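Local coordinates for Lmo0812 protein (Listeria monocytogenes serovar 1/2a, PDB 4YF1) that probably acts as an HD-domain pyrophosphohydrolase, perhaps removing the 3'-diphosphate of guanosine-3',5'-bis(diphosphate), at residues R41-A46 and P171-E176; G47-V52 and N110-A115; E97-T102 and K151-G156. One frame throughout, in Å; residues are numbered along the deposited sequence. Where two conformers were deposited one is given.

Contact 1 of 3, residues R41-A46 and P171-E176; sequences RILRRA and PPFFDE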
loop_
_atom_site.group_PDB
_atom_site.type_symbol
_atom_site.label_atom_id
_atom_site.label_comp_id
_atom_site.label_asym_id
_atom_site.label_seq_id
_atom_site.Cartn_x
_atom_site.Cartn_y
_atom_site.Cartn_z
ATOM N N ARG A 41 0.088 7.440 -5.204
ATOM C CA ARG A 41 -0.610 8.167 -6.250
ATOM C C ARG A 41 0.319 8.725 -7.327
ATOM O O ARG A 41 0.026 8.627 -8.532
ATOM C CB ARG A 41 -1.483 9.285 -5.641
ATOM C CG ARG A 41 -2.119 10.226 -6.633
ATOM C CD ARG A 41 -3.040 11.261 -5.994
ATOM N NE ARG A 41 -3.451 12.227 -6.996
ATOM C CZ ARG A 41 -2.681 13.208 -7.452
ATOM N NH1 ARG A 41 -1.464 13.445 -6.908
ATOM N NH2 ARG A 41 -3.148 14.014 -8.398
ATOM N N ILE A 42 1.419 9.350 -6.918
ATOM C CA ILE A 42 2.403 9.871 -7.868
ATOM C C ILE A 42 2.910 8.724 -8.770
ATOM O O ILE A 42 2.966 8.851 -9.955
ATOM C CB ILE A 42 3.579 10.507 -7.129
ATOM C CG1 ILE A 42 3.122 11.813 -6.454
ATOM C CG2 ILE A 42 4.712 10.787 -8.085
ATOM C CD1 ILE A 42 4.021 12.291 -5.333
ATOM N N LEU A 43 3.226 7.607 -8.175
ATOM C CA LEU A 43 3.742 6.456 -8.952
ATOM C C LEU A 43 2.686 5.844 -9.895
ATOM O O LEU A 43 3.015 5.502 -11.038
ATOM C CB LEU A 43 4.318 5.405 -8.014
ATOM C CG LEU A 43 5.587 5.871 -7.255
ATOM C CD1 LEU A 43 5.880 4.988 -6.056
ATOM C CD2 LEU A 43 6.793 5.898 -8.189
ATOM N N ARG A 44 1.447 5.748 -9.415
ATOM C CA ARG A 44 0.337 5.165 -10.207
ATOM C C ARG A 44 0.062 6.059 -11.386
ATOM O O ARG A 44 -0.034 5.597 -12.535
ATOM C CB ARG A 44 -0.919 4.968 -9.327
ATOM C CG ARG A 44 -2.176 4.544 -10.084
ATOM C CD ARG A 44 -3.366 4.237 -9.188
ATOM N NE ARG A 44 -3.543 5.219 -8.102
ATOM C CZ ARG A 44 -3.182 5.040 -6.837
ATOM N NH1 ARG A 44 -3.402 6.011 -5.934
ATOM N NH2 ARG A 44 -2.555 3.928 -6.454
ATOM N N ARG A 45 -0.010 7.365 -11.130
ATOM C CA ARG A 45 -0.274 8.306 -12.195
ATOM C C ARG A 45 0.827 8.356 -13.233
ATOM O O ARG A 45 0.585 8.793 -14.362
ATOM C CB ARG A 45 -0.532 9.714 -11.612
ATOM C CG ARG A 45 -1.895 9.818 -10.945
ATOM C CD ARG A 45 -2.000 11.138 -10.221
ATOM N NE ARG A 45 -1.943 12.285 -11.125
ATOM C CZ ARG A 45 -2.980 12.760 -11.829
ATOM N NH1 ARG A 45 -4.174 12.156 -11.822
ATOM N NH2 ARG A 45 -2.809 13.842 -12.593
ATOM N N ALA A 46 2.033 7.930 -12.865
ATOM C CA ALA A 46 3.157 7.951 -13.797
ATOM C C ALA A 46 3.164 6.654 -14.629
ATOM O O ALA A 46 4.030 6.481 -15.426
ATOM C CB ALA A 46 4.480 8.086 -13.072
ATOM N N PRO A 171 9.912 10.172 -16.069
ATOM C CA PRO A 171 8.519 10.518 -15.715
ATOM C C PRO A 171 8.244 12.030 -15.578
ATOM O O PRO A 171 9.108 12.765 -15.084
ATOM C CB PRO A 171 8.301 9.810 -14.375
ATOM C CG PRO A 171 9.363 8.770 -14.298
ATOM C CD PRO A 171 10.525 9.247 -15.099
ATOM N N PRO A 172 7.048 12.486 -15.990
ATOM C CA PRO A 172 6.725 13.911 -15.836
ATOM C C PRO A 172 6.919 14.421 -14.404
ATOM O O PRO A 172 7.330 15.554 -14.232
ATOM C CB PRO A 172 5.249 13.977 -16.227
ATOM C CG PRO A 172 5.082 12.873 -17.241
ATOM C CD PRO A 172 6.037 11.780 -16.821
ATOM N N PHE A 173 6.658 13.592 -13.388
ATOM C CA PHE A 173 6.829 14.052 -12.009
ATOM C C PHE A 173 8.271 14.401 -11.648
ATOM O O PHE A 173 8.476 15.152 -10.686
ATOM C CB PHE A 173 6.165 13.138 -10.954
ATOM C CG PHE A 173 6.901 11.851 -10.651
ATOM C CD1 PHE A 173 7.905 11.804 -9.680
ATOM C CD2 PHE A 173 6.525 10.649 -11.280
ATOM C CE1 PHE A 173 8.544 10.618 -9.339
ATOM C CE2 PHE A 173 7.162 9.466 -10.948
ATOM C CZ PHE A 173 8.178 9.429 -9.997
ATOM N N PHE A 174 9.259 13.914 -12.418
ATOM C CA PHE A 174 10.688 14.266 -12.151
ATOM C C PHE A 174 10.869 15.788 -12.318
ATOM O O PHE A 174 11.575 16.417 -11.530
ATOM C CB PHE A 174 11.639 13.513 -13.092
ATOM C CG PHE A 174 11.999 12.118 -12.647
ATOM C CD1 PHE A 174 11.117 11.318 -11.956
ATOM C CD2 PHE A 174 13.235 11.573 -13.014
ATOM C CE1 PHE A 174 11.468 10.040 -11.585
ATOM C CE2 PHE A 174 13.600 10.298 -12.619
ATOM C CZ PHE A 174 12.719 9.534 -11.911
ATOM N N ASP A 175 10.195 16.352 -13.328
ATOM C CA ASP A 175 10.214 17.793 -13.615
ATOM C C ASP A 175 9.573 18.598 -12.468
ATOM O O ASP A 175 10.044 19.689 -12.143
ATOM C CB ASP A 175 9.492 18.100 -14.946
ATOM C CG ASP A 175 10.166 17.442 -16.162
ATOM O OD1 ASP A 175 11.405 17.288 -16.141
ATOM O OD2 ASP A 175 9.457 17.086 -17.139
ATOM N N GLU A 176 8.524 18.051 -11.851
ATOM C CA GLU A 176 7.849 18.711 -10.716
ATOM C C GLU A 176 8.825 18.783 -9.541
ATOM O O GLU A 176 8.904 19.793 -8.848
ATOM C CB GLU A 176 6.607 17.993 -10.195
ATOM C CG GLU A 176 5.455 17.904 -11.146
ATOM C CD GLU A 176 4.334 17.044 -10.594
ATOM O OE1 GLU A 176 3.888 17.313 -9.443
ATOM O OE2 GLU A 176 3.898 16.127 -11.337
#
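Phe173 reaches across to helix 35-45 and meets Ile42, Leu43 and Ala46 there. Its CG sits between the backbone N and the carbonyl carbon (chi1 76°). This torsion lifts the ring off the start of helix 172-184 and stands it against the other helix. Phe173 CB is already 4.0 Å from Ile42 CG2. The next atom, Phe173 CG, makes the closest approach to that methyl, at 3.5 Å. CD1 and CD2 are about equally far from the methyl, which sits over the ring, somewhat nearer CG than CZ. The result is a CH-pi contact: Ile42 CG2 is 3.6 Å from the Phe173 ring centroid and 14° off the ring normal. The opposite face of the ring is met by Phe174 CD1, near the rim.

The two segments join the C-terminal helix of this all-helical HD-domain protein to a helix near its N-terminal end. No hydrogen bond links them; the contact is apolar and largely buried. Further along the ring, CD2 and CE2 present their edge to Ala46, whose CB lies close to the ring plane, 3.7 Å from Phe173 CE2. At the tip, Phe173 CZ meets Leu43 CD2 obliquely at 4.2 Å. Val118 and Leu122 of helix 111-132 also touch the Phe173 side chain. Beside the ring, Ala46 CB packs more loosely on Pro171 CB, at 4.4 Å.

Contact 2 of 3, residues G47-V52 and N110-A115; sequences GFREEV and NLEEKA
Glu112 OE2 takes a short bond from Arg49 NE, 2.7 Å long and almost straight at 174°. Its partner oxygen, Glu112 OE1, accepts from Arg49 NH2 at 3.0 Å through its syn lone pair. Arg49 therefore holds the carboxylate side-on, with one nitrogen to each oxygen. The guanidinium and carboxylate planes are 21° apart, nearly coplanar, and the two hydrogen bonds should hold both groups against rotation. NE meets OE2 on the syn side but somewhat out of the carboxylate plane. A water accepts from Arg49 N and gives a weak bond to Glu112 OE2. The Arg49 chain runs extended from CG to NE, which carries its guanidinium out to the acid. Arg49 NH1 turns to Glu79 in a salt bridge and has a long one to Glu51.

Next to the ion pair the contact becomes apolar. Val52 CG2 presses on the carboxylate carbon, Glu112 CD, at 3.3 Å. Phe48 turns the edge of its ring to Leu111, with Phe48 CE1 3.9 Å from Leu111 CG. Phe48 CZ lies 3.5 Å from Ala115 CB, which approaches obliquely. Leu43 and Phe173 also touch Phe48 and Ala115.

Helix 111-132 begins with a capping box: Glu113 N donates to Asn110 OD1, and Asn110 N to Glu113 OE1. Gly47, with positive phi, ends the preceding helix in a Schellman motif. The arrangement joins the short link between helices 35-45 and 50-64 to the capped start of helix 111-132 within the helical HD domain.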
loop_
_atom_site.group_PDB
_atom_site.type_symbol
_atom_site.label_atom_id
_atom_site.label_comp_id
_atom_site.label_asym_id
_atom_site.label_seq_id
_atom_site.Cartn_x
_atom_site.Cartn_y
_atom_site.Cartn_z
ATOM N N GLY A 47 2.246 5.746 -14.367
ATOM C CA GLY A 47 2.159 4.483 -15.183
ATOM C C GLY A 47 2.884 3.283 -14.581
ATOM O O GLY A 47 2.910 2.208 -15.193
ATOM N N PHE A 48 3.460 3.415 -13.379
ATOM C CA PHE A 48 4.217 2.286 -12.814
ATOM C C PHE A 48 3.330 1.130 -12.379
ATOM O O PHE A 48 2.188 1.331 -11.954
ATOM C CB PHE A 48 5.149 2.739 -11.675
ATOM C CG PHE A 48 6.294 3.560 -12.164
ATOM C CD1 PHE A 48 7.394 2.942 -12.741
ATOM C CD2 PHE A 48 6.283 4.961 -12.061
ATOM C CE1 PHE A 48 8.444 3.693 -13.248
ATOM C CE2 PHE A 48 7.329 5.710 -12.564
ATOM C CZ PHE A 48 8.404 5.083 -13.159
ATOM N N ARG A 49 3.863 -0.088 -12.505
ATOM C CA ARG A 49 3.114 -1.282 -12.161
ATOM C C ARG A 49 2.836 -1.351 -10.679
ATOM O O ARG A 49 3.478 -0.650 -9.865
ATOM C CB ARG A 49 3.850 -2.550 -12.626
ATOM C CG ARG A 49 5.163 -2.831 -11.935
ATOM C CD ARG A 49 6.007 -3.845 -12.692
ATOM N NE ARG A 49 7.353 -3.951 -12.137
ATOM C CZ ARG A 49 7.857 -4.979 -11.456
ATOM N NH1 ARG A 49 7.192 -6.139 -11.288
ATOM N NH2 ARG A 49 9.100 -4.886 -11.010
ATOM N N GLU A 50 1.912 -2.233 -10.329
ATOM C CA GLU A 50 1.440 -2.390 -8.960
ATOM C C GLU A 50 2.555 -2.683 -7.942
ATOM O O GLU A 50 2.569 -2.098 -6.841
ATOM C CB GLU A 50 0.353 -3.477 -8.885
ATOM C CG GLU A 50 -0.582 -3.286 -7.706
ATOM C CD GLU A 50 -1.416 -2.008 -7.834
ATOM O OE1 GLU A 50 -1.511 -1.234 -6.844
ATOM O OE2 GLU A 50 -1.938 -1.762 -8.957
ATOM N N GLU A 51 3.500 -3.555 -8.308
ATOM C CA GLU A 51 4.609 -3.858 -7.401
ATOM C C GLU A 51 5.383 -2.580 -6.987
ATOM O O GLU A 51 5.843 -2.463 -5.848
ATOM C CB GLU A 51 5.596 -4.837 -8.013
ATOM C CG GLU A 51 5.070 -6.266 -8.220
ATOM C CD GLU A 51 4.130 -6.446 -9.389
ATOM O OE1 GLU A 51 3.742 -5.463 -10.079
ATOM O OE2 GLU A 51 3.772 -7.633 -9.638
ATOM N N VAL A 52 5.544 -1.659 -7.933
ATOM C CA VAL A 52 6.261 -0.403 -7.679
ATOM C C VAL A 52 5.431 0.509 -6.792
ATOM O O VAL A 52 5.952 1.126 -5.868
ATOM C CB VAL A 52 6.641 0.325 -8.998
ATOM C CG1 VAL A 52 7.302 1.676 -8.737
ATOM C CG2 VAL A 52 7.602 -0.515 -9.826
ATOM N N ASN A 110 17.729 1.368 -11.461
ATOM C CA ASN A 110 16.928 1.273 -12.688
ATOM C C ASN A 110 15.775 2.274 -12.619
ATOM O O ASN A 110 15.653 3.031 -11.605
ATOM C CB ASN A 110 16.445 -0.183 -12.966
ATOM C CG ASN A 110 15.439 -0.703 -11.928
ATOM O OD1 ASN A 110 14.705 0.059 -11.284
ATOM N ND2 ASN A 110 15.351 -2.028 -11.825
ATOM N N LEU A 111 14.946 2.351 -13.656
ATOM C CA LEU A 111 13.861 3.369 -13.671
ATOM C C LEU A 111 12.921 3.287 -12.467
ATOM O O LEU A 111 12.611 4.344 -11.831
ATOM C CB LEU A 111 13.055 3.360 -14.975
ATOM C CG LEU A 111 11.868 4.352 -15.080
ATOM C CD1 LEU A 111 12.314 5.778 -14.890
ATOM C CD2 LEU A 111 11.130 4.195 -16.425
ATOM N N GLU A 112 12.519 2.068 -12.104
ATOM C CA GLU A 112 11.627 1.860 -10.941
ATOM C C GLU A 112 12.280 2.339 -9.641
ATOM O O GLU A 112 11.653 3.081 -8.832
ATOM C CB GLU A 112 11.227 0.404 -10.805
ATOM C CG GLU A 112 10.409 -0.055 -12.011
ATOM C CD GLU A 112 9.972 -1.489 -11.934
ATOM O OE1 GLU A 112 10.557 -2.271 -11.144
ATOM O OE2 GLU A 112 9.045 -1.858 -12.696
ATOM N N GLU A 113 13.536 1.943 -9.445
ATOM C CA GLU A 113 14.286 2.341 -8.229
ATOM C C GLU A 113 14.437 3.834 -8.142
ATOM O O GLU A 113 14.318 4.389 -7.045
ATOM C CB GLU A 113 15.644 1.632 -8.204
ATOM C CG GLU A 113 15.468 0.109 -8.157
ATOM C CD GLU A 113 16.730 -0.687 -8.427
ATOM O OE1 GLU A 113 17.552 -0.282 -9.291
ATOM O OE2 GLU A 113 16.857 -1.764 -7.796
ATOM N N LYS A 114 14.727 4.484 -9.264
ATOM C CA LYS A 114 14.830 5.966 -9.302
ATOM C C LYS A 114 13.488 6.600 -8.979
ATOM O O LYS A 114 13.391 7.523 -8.183
ATOM C CB LYS A 114 15.274 6.434 -10.687
ATOM C CG LYS A 114 16.700 6.049 -11.034
ATOM C CD LYS A 114 16.983 6.301 -12.490
ATOM C CE LYS A 114 18.471 6.201 -12.842
ATOM N NZ LYS A 114 19.098 7.552 -12.753
ATOM N N ALA A 115 12.427 6.034 -9.530
ATOM C CA ALA A 115 11.099 6.617 -9.328
ATOM C C ALA A 115 10.653 6.563 -7.865
ATOM O O ALA A 115 9.994 7.488 -7.384
ATOM C CB ALA A 115 10.070 5.935 -10.229
HETATM O O HOH W 1 6.347 -0.191 -14.050
#

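Contact 3 of 3, residues E97-T102 and K151-G156; sequences ERKAHT and KWYNQG
Lys99 lays its aliphatic chain over one face of the Tyr153 ring. CG is the atom above the centre: Lys99 CG lies 3.5 Å from the Tyr153 ring centroid and 9° off the ring normal, a CH-pi contact. The chain bends at chi2 (39°) and then runs on across the ring toward the hydroxyl end. There Lys99 CE comes to 3.4 Å from Tyr153 CE2. The charged end is held elsewhere, as Lys99 NZ forms a salt bridge with Glu89, and Lys99 also makes a cation-pi contact with Trp95.

Trp152 comes in beside this pair. Trp152 CZ3 lies 3.7 Å from Lys99 CB, and Trp152 CH2 lies 4.3 Å from Ala100 CB. Lys99 CB is oblique to the indole, which also touches Trp95 and Ile103.

Thr102 CG2 lies at the edge of the Tyr153 ring, near its plane, and is 3.9 Å from Tyr153 OH. One water bridges the two hydroxyls, 2.6 Å from Thr102 OG1 and 3.0 Å from Tyr153 OH. No direct hydrogen bond joins the segments; the water supplies a polar link between them.

The helix segments run nearly parallel, with their axes 10.0 Å apart at closest approach and 14° between their directions. This is side-by-side packing of helices 95-108 and 147-160 in the all-helical HD-domain fold.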
loop_
_atom_site.group_PDB
_atom_site.type_symbol
_atom_site.label_atom_id
_atom_site.label_comp_id
_atom_site.label_asym_id
_atom_site.label_seq_id
_atom_site.Cartn_x
_atom_site.Cartn_y
_atom_site.Cartn_z
ATOM N N GLU A 97 25.868 10.205 5.588
ATOM C CA GLU A 97 26.214 8.955 4.924
ATOM C C GLU A 97 24.956 8.343 4.290
ATOM O O GLU A 97 25.005 7.874 3.158
ATOM C CB GLU A 97 26.961 7.990 5.870
ATOM C CG GLU A 97 28.379 8.485 6.189
ATOM C CD GLU A 97 29.202 7.559 7.085
ATOM O OE1 GLU A 97 28.817 6.391 7.349
ATOM O OE2 GLU A 97 30.274 8.019 7.552
ATOM N N ARG A 98 23.843 8.346 5.022
ATOM C CA ARG A 98 22.568 7.793 4.495
ATOM C C ARG A 98 22.155 8.537 3.240
ATOM O O ARG A 98 21.733 7.971 2.240
ATOM C CB ARG A 98 21.467 7.904 5.553
ATOM C CG ARG A 98 21.660 6.976 6.742
ATOM C CD ARG A 98 20.538 7.026 7.763
ATOM N NE ARG A 98 20.679 8.117 8.753
ATOM C CZ ARG A 98 19.827 9.119 8.972
ATOM N NH1 ARG A 98 20.105 10.008 9.934
ATOM N NH2 ARG A 98 18.689 9.257 8.298
ATOM N N LYS A 99 22.307 9.849 3.295
ATOM C CA LYS A 99 21.945 10.687 2.176
ATOM C C LYS A 99 22.856 10.523 0.985
ATOM O O LYS A 99 22.371 10.459 -0.159
ATOM C CB LYS A 99 21.834 12.162 2.640
ATOM C CG LYS A 99 20.450 12.488 3.145
ATOM C CD LYS A 99 19.712 11.451 3.971
ATOM C CE LYS A 99 18.249 11.783 3.972
ATOM N NZ LYS A 99 17.369 10.982 4.863
ATOM N N ALA A 100 24.153 10.371 1.223
ATOM C CA ALA A 100 25.062 10.151 0.106
ATOM C C ALA A 100 24.720 8.803 -0.585
ATOM O O ALA A 100 24.833 8.669 -1.831
ATOM C CB ALA A 100 26.496 10.125 0.597
ATOM N N HIS A 101 24.334 7.821 0.221
ATOM C CA HIS A 101 24.018 6.515 -0.346
ATOM C C HIS A 101 22.753 6.596 -1.201
ATOM O O HIS A 101 22.646 5.914 -2.228
ATOM C CB HIS A 101 23.916 5.424 0.708
ATOM C CG HIS A 101 25.208 5.131 1.402
ATOM N ND1 HIS A 101 25.263 4.612 2.676
ATOM C CD2 HIS A 101 26.484 5.378 1.043
ATOM C CE1 HIS A 101 26.522 4.498 3.050
ATOM N NE2 HIS A 101 27.282 4.974 2.083
ATOM N N THR A 102 21.806 7.428 -0.797
ATOM C CA THR A 102 20.577 7.619 -1.598
ATOM C C THR A 102 20.869 8.322 -2.938
ATOM O O THR A 102 20.307 7.928 -4.003
ATOM C CB THR A 102 19.492 8.280 -0.779
ATOM O OG1 THR A 102 19.139 7.388 0.272
ATOM C CG2 THR A 102 18.251 8.599 -1.600
ATOM N N LYS A 151 19.930 21.499 1.128
ATOM C CA LYS A 151 20.179 21.921 -0.244
ATOM C C LYS A 151 21.068 20.943 -0.989
ATOM O O LYS A 151 20.733 20.521 -2.132
ATOM C CB LYS A 151 20.820 23.271 -0.255
ATOM C CG LYS A 151 21.189 23.827 -1.620
ATOM C CD LYS A 151 21.448 25.326 -1.434
ATOM C CE LYS A 151 21.910 26.025 -2.691
ATOM N NZ LYS A 151 23.365 25.828 -2.934
ATOM N N TRP A 152 22.164 20.539 -0.327
ATOM C CA TRP A 152 23.104 19.596 -0.917
ATOM C C TRP A 152 22.380 18.305 -1.294
ATOM O O TRP A 152 22.606 17.757 -2.360
ATOM C CB TRP A 152 24.265 19.295 0.039
ATOM C CG TRP A 152 25.008 18.018 -0.265
ATOM C CD1 TRP A 152 25.982 17.819 -1.205
ATOM C CD2 TRP A 152 24.807 16.753 0.378
ATOM N NE1 TRP A 152 26.401 16.504 -1.170
ATOM C CE2 TRP A 152 25.691 15.838 -0.209
ATOM C CE3 TRP A 152 23.963 16.315 1.402
ATOM C CZ2 TRP A 152 25.753 14.508 0.188
ATOM C CZ3 TRP A 152 24.032 14.988 1.814
ATOM C CH2 TRP A 152 24.923 14.103 1.208
ATOM N N TYR A 153 21.524 17.837 -0.396
ATOM C CA TYR A 153 20.793 16.569 -0.585
ATOM C C TYR A 153 19.804 16.594 -1.758
ATOM O O TYR A 153 19.879 15.754 -2.676
ATOM C CB TYR A 153 20.092 16.207 0.734
ATOM C CG TYR A 153 19.221 14.984 0.681
ATOM C CD1 TYR A 153 19.642 13.847 0.010
ATOM C CD2 TYR A 153 18.004 14.920 1.382
ATOM C CE1 TYR A 153 18.860 12.714 -0.030
ATOM C CE2 TYR A 153 17.218 13.761 1.355
ATOM C CZ TYR A 153 17.656 12.675 0.646
ATOM O OH TYR A 153 16.933 11.479 0.622
ATOM N N ASN A 154 18.909 17.576 -1.739
ATOM C CA ASN A 154 17.880 17.717 -2.767
ATOM C C ASN A 154 18.468 18.050 -4.134
ATOM O O ASN A 154 18.045 17.466 -5.175
ATOM C CB ASN A 154 16.818 18.707 -2.290
ATOM C CG ASN A 154 15.976 18.135 -1.166
ATOM O OD1 ASN A 154 16.163 18.435 0.045
ATOM N ND2 ASN A 154 15.094 17.263 -1.528
ATOM N N GLN A 155 19.504 18.892 -4.153
ATOM C CA GLN A 155 20.197 19.176 -5.418
ATOM C C GLN A 155 20.873 17.901 -5.917
ATOM O O GLN A 155 20.864 17.619 -7.153
ATOM C CB GLN A 155 21.184 20.339 -5.274
ATOM C CG GLN A 155 20.436 21.631 -5.245
ATOM C CD GLN A 155 21.347 22.841 -5.194
ATOM O OE1 GLN A 155 22.554 22.748 -4.934
ATOM N NE2 GLN A 155 20.783 23.958 -5.492
ATOM N N GLY A 156 21.405 17.094 -4.987
ATOM C CA GLY A 156 22.015 15.810 -5.365
ATOM C C GLY A 156 21.019 14.857 -6.070
ATOM O O GLY A 156 21.369 14.219 -7.092
HETATM O O HOH W 2 17.494 8.721 1.701
#

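Contacts 1 and 2 adjoin, with centres about 10 Å apart. Helix 35-45 runs through Ala46 into the 47-52 segment, and Leu43 O probably accepts a hydrogen bond from Phe48 N at 3.2 Å. Leu43 CD2 and Phe173 CZ each pack 3.7 Å from Ala115 O. Contact 3 lies across the chain's centre, its centre about 21 Å from both others. Contacts 2 and 3 are nested inside the loop closed by contact 1 and cross each other. The side chains of His35, His59, Asp60 and Asp120 converge, consistent with an HD-type metal site, but hold no metal here; sodium binds instead at Val62, Thr65 and Met67. The side chains of Ile42 and Tyr153 lie near this possible HD site without touching it.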